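Local coordinates for monosaccharide ABC transporter substrate-binding protein, CUT2 family (PDB 4YHS), which probably captures a sugar or related polyol in the periplasm and hands it to the membrane components of an ABC importer, at residues A71-L74 with G75-Y78; V282-G285 with I286-G289. All coordinates share one frame; numbering follows the deposited sequence.

Contact 1 (A71-L74 with G75-Y78); sequences AYWL and GVDY
V76 turns CG2 back along the helix, anti to its own carbonyl carbon, while Y72 swings its ring anti to the backbone N (chi1 -173°); with W73 they form a group of three side chains on the first turns of helix 71-87. This is the helix of the beta-alpha-beta unit that runs from strand 60-65 to strand 90-95 in a periplasmic binding protein fold. The methyl does the touching: V76 CG2 lies 3.9 Å from Y72 CE1, the two side chains crossing at a slant, and meets the indole obliquely, 4.0 Å from W73 CE3, where valine and indole run alongside each other. Y72 CD1 sits over one face of the W73 indole, 3.7 Å above its plane and offset toward the rim, and edge-to-face rings of F65 and H67 also pack on W73. The Y72 OH is hydrogen-bonded to D297 OD2, and the tyrosine side chain comes about 4 Å from a bound Bis-Tris molecule, which may mark the solute pocket. Regular helical bonds hold the turn, among them D77 N to W73 O at 2.9 Å. D77 OD2 accepts a hydrogen bond from the backbone N of V352.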
ATOM      1  N   ALA A  71       1.409  -7.292   8.767  1.00 16.60           N
ATOM      2  CA  ALA A  71      -0.031  -7.173   8.583  1.00 12.97           C
ATOM      3  C   ALA A  71      -0.347  -6.777   7.145  1.00 11.67           C
ATOM      4  O   ALA A  71      -1.386  -7.147   6.600  1.00 13.10           O
ATOM      5  CB  ALA A  71      -0.603  -6.166   9.544  1.00 14.77           C
ATOM      6  N   TYR A  72       0.544  -5.983   6.558  1.00 15.75           N
ATOM      7  CA  TYR A  72       0.351  -5.506   5.209  1.00 17.58           C
ATOM      8  C   TYR A  72       0.196  -6.690   4.250  1.00 15.07           C
ATOM      9  O   TYR A  72      -0.800  -6.786   3.541  1.00 11.08           O
ATOM     10  CB  TYR A  72       1.518  -4.612   4.761  1.00 14.20           C
ATOM     11  CG  TYR A  72       1.238  -3.964   3.413  1.00 14.64           C
ATOM     12  CD1 TYR A  72       1.525  -4.618   2.213  1.00 12.83           C
ATOM     13  CD2 TYR A  72       0.671  -2.696   3.350  1.00 14.54           C
ATOM     14  CE1 TYR A  72       1.234  -4.027   0.982  1.00 12.70           C
ATOM     15  CE2 TYR A  72       0.407  -2.086   2.131  1.00 16.33           C
ATOM     16  CZ  TYR A  72       0.701  -2.758   0.949  1.00 20.98           C
ATOM     17  OH  TYR A  72       0.427  -2.176  -0.274  1.00 16.11           O
ATOM     18  N   TRP A  73       1.166  -7.595   4.221  1.00 13.36           N
ATOM     19  CA  TRP A  73       1.080  -8.734   3.307  1.00 13.07           C
ATOM     20  C   TRP A  73       0.027  -9.745   3.759  1.00 11.87           C
ATOM     21  O   TRP A  73      -0.557 -10.435   2.921  1.00 15.91           O
ATOM     22  CB  TRP A  73       2.487  -9.359   3.104  1.00 15.77           C
ATOM     23  CG  TRP A  73       3.252  -8.401   2.233  1.00 15.30           C
ATOM     24  CD1 TRP A  73       4.079  -7.385   2.635  1.00 16.02           C
ATOM     25  CD2 TRP A  73       3.183  -8.305   0.802  1.00 12.49           C
ATOM     26  NE1 TRP A  73       4.539  -6.687   1.546  1.00 12.08           N
ATOM     27  CE2 TRP A  73       4.009  -7.239   0.410  1.00 15.08           C
ATOM     28  CE3 TRP A  73       2.506  -9.023  -0.181  1.00 10.06           C
ATOM     29  CZ2 TRP A  73       4.171  -6.870  -0.926  1.00 15.24           C
ATOM     30  CZ3 TRP A  73       2.682  -8.646  -1.531  1.00 17.84           C
ATOM     31  CH2 TRP A  73       3.507  -7.602  -1.874  1.00 17.99           C
ATOM     32  N   LEU A  74      -0.291  -9.796   5.054  1.00 13.21           N
ATOM     33  CA  LEU A  74      -1.453 -10.567   5.478  1.00 13.43           C
ATOM     34  C   LEU A  74      -2.731  -9.995   4.857  1.00 15.86           C
ATOM     35  O   LEU A  74      -3.621 -10.724   4.443  1.00 12.45           O
ATOM     36  CB  LEU A  74      -1.538 -10.587   7.006  1.00 14.36           C
ATOM     37  CG  LEU A  74      -2.516 -11.549   7.671  1.00 33.05           C
ATOM     38  CD1 LEU A  74      -2.132 -12.997   7.368  1.00 23.91           C
ATOM     39  CD2 LEU A  74      -2.545 -11.292   9.198  1.00 34.74           C
ATOM     40  N   GLY A  75      -2.837  -8.675   4.802  1.00 12.12           N
ATOM     41  CA  GLY A  75      -3.947  -8.038   4.110  1.00 11.41           C
ATOM     42  C   GLY A  75      -4.026  -8.371   2.625  1.00 11.88           C
ATOM     43  O   GLY A  75      -5.098  -8.675   2.088  1.00 12.37           O
ATOM     44  N   VAL A  76      -2.883  -8.344   1.938  1.00 13.65           N
ATOM     45  CA  VAL A  76      -2.883  -8.727   0.542  1.00 13.03           C
ATOM     46  C   VAL A  76      -3.315 -10.207   0.399  1.00 12.78           C
ATOM     47  O   VAL A  76      -4.095 -10.540  -0.504  1.00 14.81           O
ATOM     48  CB  VAL A  76      -1.508  -8.524  -0.108  1.00 12.12           C
ATOM     49  CG1 VAL A  76      -1.610  -8.769  -1.578  1.00 15.31           C
ATOM     50  CG2 VAL A  76      -0.983  -7.136   0.158  1.00 10.79           C
ATOM     51  N   ASP A  77      -2.815 -11.071   1.288  1.00 14.53           N
ATOM     52  CA  ASP A  77      -3.180 -12.498   1.306  1.00 11.94           C
ATOM     53  C   ASP A  77      -4.702 -12.662   1.412  1.00 13.93           C
ATOM     54  O   ASP A  77      -5.319 -13.450   0.697  1.00 14.29           O
ATOM     55  CB  ASP A  77      -2.494 -13.214   2.462  1.00 15.82           C
ATOM     56  CG  ASP A  77      -2.880 -14.674   2.555  1.00 20.32           C
ATOM     57  OD1 ASP A  77      -2.621 -15.437   1.598  1.00 19.56           O
ATOM     58  OD2 ASP A  77      -3.415 -15.057   3.591  1.00 18.46           O
ATOM     59  N   TYR A  78      -5.285 -11.950   2.359  1.00 14.59           N
ATOM     60  CA  TYR A  78      -6.723 -11.998   2.581  1.00 12.08           C
ATOM     61  C   TYR A  78      -7.492 -11.653   1.304  1.00 14.49           C
ATOM     62  O   TYR A  78      -8.420 -12.350   0.948  1.00 14.02           O
ATOM     63  CB  TYR A  78      -7.099 -11.038   3.722  1.00 15.91           C
ATOM     64  CG  TYR A  78      -8.580 -10.935   3.981  1.00 16.31           C
ATOM     65  CD1 TYR A  78      -9.248 -11.903   4.743  1.00 14.65           C
ATOM     66  CD2 TYR A  78      -9.309  -9.861   3.498  1.00 21.49           C
ATOM     67  CE1 TYR A  78     -10.604 -11.807   4.976  1.00 20.41           C
ATOM     68  CE2 TYR A  78     -10.660  -9.748   3.741  1.00 16.76           C
ATOM     69  CZ  TYR A  78     -11.309 -10.728   4.467  1.00 19.07           C
ATOM     70  OH  TYR A  78     -12.668 -10.630   4.726  1.00 23.47           O
TER

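Contact 2 (V282-G285 with I286-G289); sequences VYEG and IKRG
I286 reaches back over V282 at the C-terminal end of helix 280-287, its CD1 4.0 Å from V282 CG1, and this apolar pair belongs to the tightly packed side of the turn. With CG1 placed anti to the carbonyl carbon (chi1 -65°), the isoleucine sends its longer branch past the carbonyl of V282, and CG1 stands 3.4 Å from V282 O. V282 also leans on A252 and E256 of helix 252-264, while I286 and Y283 both press on I335. The Y283 ring goes on to touch Q340 and L344, so this side of the helix is sunk into the protein.

The other side is looser and faces solvent. K287 lays the aliphatic part of its chain against the tyrosine, CD lying 3.8 Å from Y283 CE2, and then bends; its NZ ends 5.5 Å from E284 OE1, not in contact. E284 folds at chi2 (66°) toward R288, but the salt bridge modelled between E284 OE2 and R288 NE is too short for its details to be trusted. As modelled, and subject to that doubt, E284 CG lies over one face of the guanidinium, offset toward its rim. Beneath these chains R288 N bonds to E284 O at 2.9 Å. G289, at positive phi, closes the helix in a Schellman motif; its N also bonds to I286 O. The chemistry implies a two-sided turn: apolar contacts on the buried side, and on the exposed side E284, K287 and R288, whose opposite charges would probably attract although the exact E284-R288 geometry remains doubtful.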
ATOM      1  N   VAL A 282      -1.588   1.985  13.570  1.00 15.13           N
ATOM      2  CA  VAL A 282      -2.090   3.301  13.193  1.00 12.89           C
ATOM      3  C   VAL A 282      -3.632   3.332  13.217  1.00 15.96           C
ATOM      4  O   VAL A 282      -4.244   4.265  13.740  1.00 14.23           O
ATOM      5  CB  VAL A 282      -1.572   3.712  11.816  1.00 15.50           C
ATOM      6  CG1 VAL A 282      -2.293   5.001  11.285  1.00 22.64           C
ATOM      7  CG2 VAL A 282      -0.060   3.929  11.877  1.00 14.90           C
ATOM      8  N   TYR A 283      -4.252   2.269  12.725  1.00 16.24           N
ATOM      9  CA  TYR A 283      -5.715   2.137  12.711  1.00 15.66           C
ATOM     10  C   TYR A 283      -6.264   2.234  14.138  1.00 15.09           C
ATOM     11  O   TYR A 283      -7.202   2.982  14.408  1.00 15.65           O
ATOM     12  CB  TYR A 283      -6.080   0.806  12.030  1.00 16.55           C
ATOM     13  CG  TYR A 283      -7.551   0.567  11.753  1.00 14.71           C
ATOM     14  CD1 TYR A 283      -8.144   1.007  10.578  1.00 17.10           C
ATOM     15  CD2 TYR A 283      -8.332  -0.118  12.649  1.00 17.61           C
ATOM     16  CE1 TYR A 283      -9.504   0.770  10.330  1.00 17.60           C
ATOM     17  CE2 TYR A 283      -9.663  -0.362  12.401  1.00 24.34           C
ATOM     18  CZ  TYR A 283     -10.235   0.065  11.236  1.00 20.14           C
ATOM     19  OH  TYR A 283     -11.578  -0.170  11.036  1.00 26.26           O
ATOM     20  N   GLU A 284      -5.679   1.483  15.061  1.00 18.07           N
ATOM     21  CA  GLU A 284      -6.184   1.471  16.420  1.00 15.90           C
ATOM     22  C   GLU A 284      -6.001   2.857  17.036  1.00 12.31           C
ATOM     23  O   GLU A 284      -6.867   3.358  17.752  1.00 15.70           O
ATOM     24  CB  GLU A 284      -5.476   0.400  17.249  1.00 16.48           C
ATOM     25  CG  GLU A 284      -5.832   0.408  18.713  1.00 24.68           C
ATOM     26  CD  GLU A 284      -7.307   0.036  19.001  1.00 34.24           C
ATOM     27  OE1 GLU A 284      -8.024  -0.452  18.103  1.00 30.77           O
ATOM     28  OE2 GLU A 284      -7.752   0.245  20.147  1.00 36.05           O
ATOM     29  N   GLY A 285      -4.875   3.482  16.713  1.00 15.97           N
ATOM     30  CA  GLY A 285      -4.588   4.822  17.171  1.00 17.89           C
ATOM     31  C   GLY A 285      -5.646   5.838  16.742  1.00 15.09           C
ATOM     32  O   GLY A 285      -6.027   6.683  17.530  1.00 15.94           O
ATOM     33  N   ILE A 286      -6.107   5.758  15.496  1.00 13.67           N
ATOM     34  CA  ILE A 286      -7.146   6.650  14.973  1.00 14.03           C
ATOM     35  C   ILE A 286      -8.430   6.389  15.713  1.00 17.81           C
ATOM     36  O   ILE A 286      -9.075   7.319  16.192  1.00 16.10           O
ATOM     37  CB  ILE A 286      -7.329   6.481  13.417  1.00 14.96           C
ATOM     38  CG1 ILE A 286      -6.051   6.931  12.696  1.00 16.71           C
ATOM     39  CG2 ILE A 286      -8.544   7.301  12.903  1.00 16.04           C
ATOM     40  CD1 ILE A 286      -5.948   6.618  11.220  1.00 15.95           C
ATOM     41  N   LYS A 287      -8.776   5.112  15.850  1.00 15.85           N
ATOM     42  CA  LYS A 287      -9.957   4.729  16.597  1.00 15.45           C
ATOM     43  C   LYS A 287      -9.961   5.304  18.015  1.00 22.04           C
ATOM     44  O   LYS A 287     -10.960   5.828  18.476  1.00 22.69           O
ATOM     45  CB  LYS A 287     -10.061   3.198  16.654  1.00 24.98           C
ATOM     46  CG  LYS A 287     -10.838   2.591  15.518  1.00 28.69           C
ATOM     47  CD  LYS A 287     -10.932   1.080  15.684  1.00 39.23           C
ATOM     48  CE  LYS A 287     -12.371   0.557  15.713  1.00 42.47           C
ATOM     49  NZ  LYS A 287     -13.203   0.883  16.891  1.00 41.16           N
ATOM     50  N   ARG A 288      -8.817   5.242  18.683  1.00 14.34           N
ATOM     51  CA  ARG A 288      -8.715   5.661  20.071  1.00 14.57           C
ATOM     52  C   ARG A 288      -8.483   7.175  20.249  1.00 18.19           C
ATOM     53  O   ARG A 288      -8.405   7.665  21.380  1.00 20.66           O
ATOM     54  CB  ARG A 288      -7.591   4.883  20.756  1.00 21.45           C
ATOM     55  CG  ARG A 288      -7.908   3.466  21.066  1.00 35.37           C
ATOM     56  CD  ARG A 288      -6.634   2.804  21.461  1.00 44.39           C
ATOM     57  NE  ARG A 288      -6.812   1.435  21.913  1.00 63.11           N
ATOM     58  CZ  ARG A 288      -5.815   0.664  22.337  1.00 71.61           C
ATOM     59  NH1 ARG A 288      -4.574   1.136  22.367  1.00 81.18           N
ATOM     60  NH2 ARG A 288      -6.060  -0.576  22.731  1.00 74.59           N
ATOM     61  N   GLY A 289      -8.382   7.915  19.149  1.00 18.03           N
ATOM     62  CA  GLY A 289      -8.218   9.363  19.217  1.00 18.02           C
ATOM     63  C   GLY A 289      -6.781   9.822  19.420  1.00 19.18           C
ATOM     64  O   GLY A 289      -6.541  10.997  19.655  1.00 23.43           O
TER

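In the fold
Contact 1 comes first along the chain and closes well before contact 2 opens; their centres lie about 19 Å apart and their nearest atoms about 9 Å, without touching. They occupy opposite ends of different helices: 71-78 begins helix 71-87, whereas 282-289 covers the last turns of helix 280-287 and the turn that follows. The first helix joins two strands of the large mixed sheet. The second follows strand 272-275, an outer strand of the four-stranded parallel sheet, and leads on to strand 293-296, which pairs within the mixed sheet. Contact 1 lies nearer the centre of the chain. The two contacts probably belong to different lobes, as is usual for this two-lobed fold.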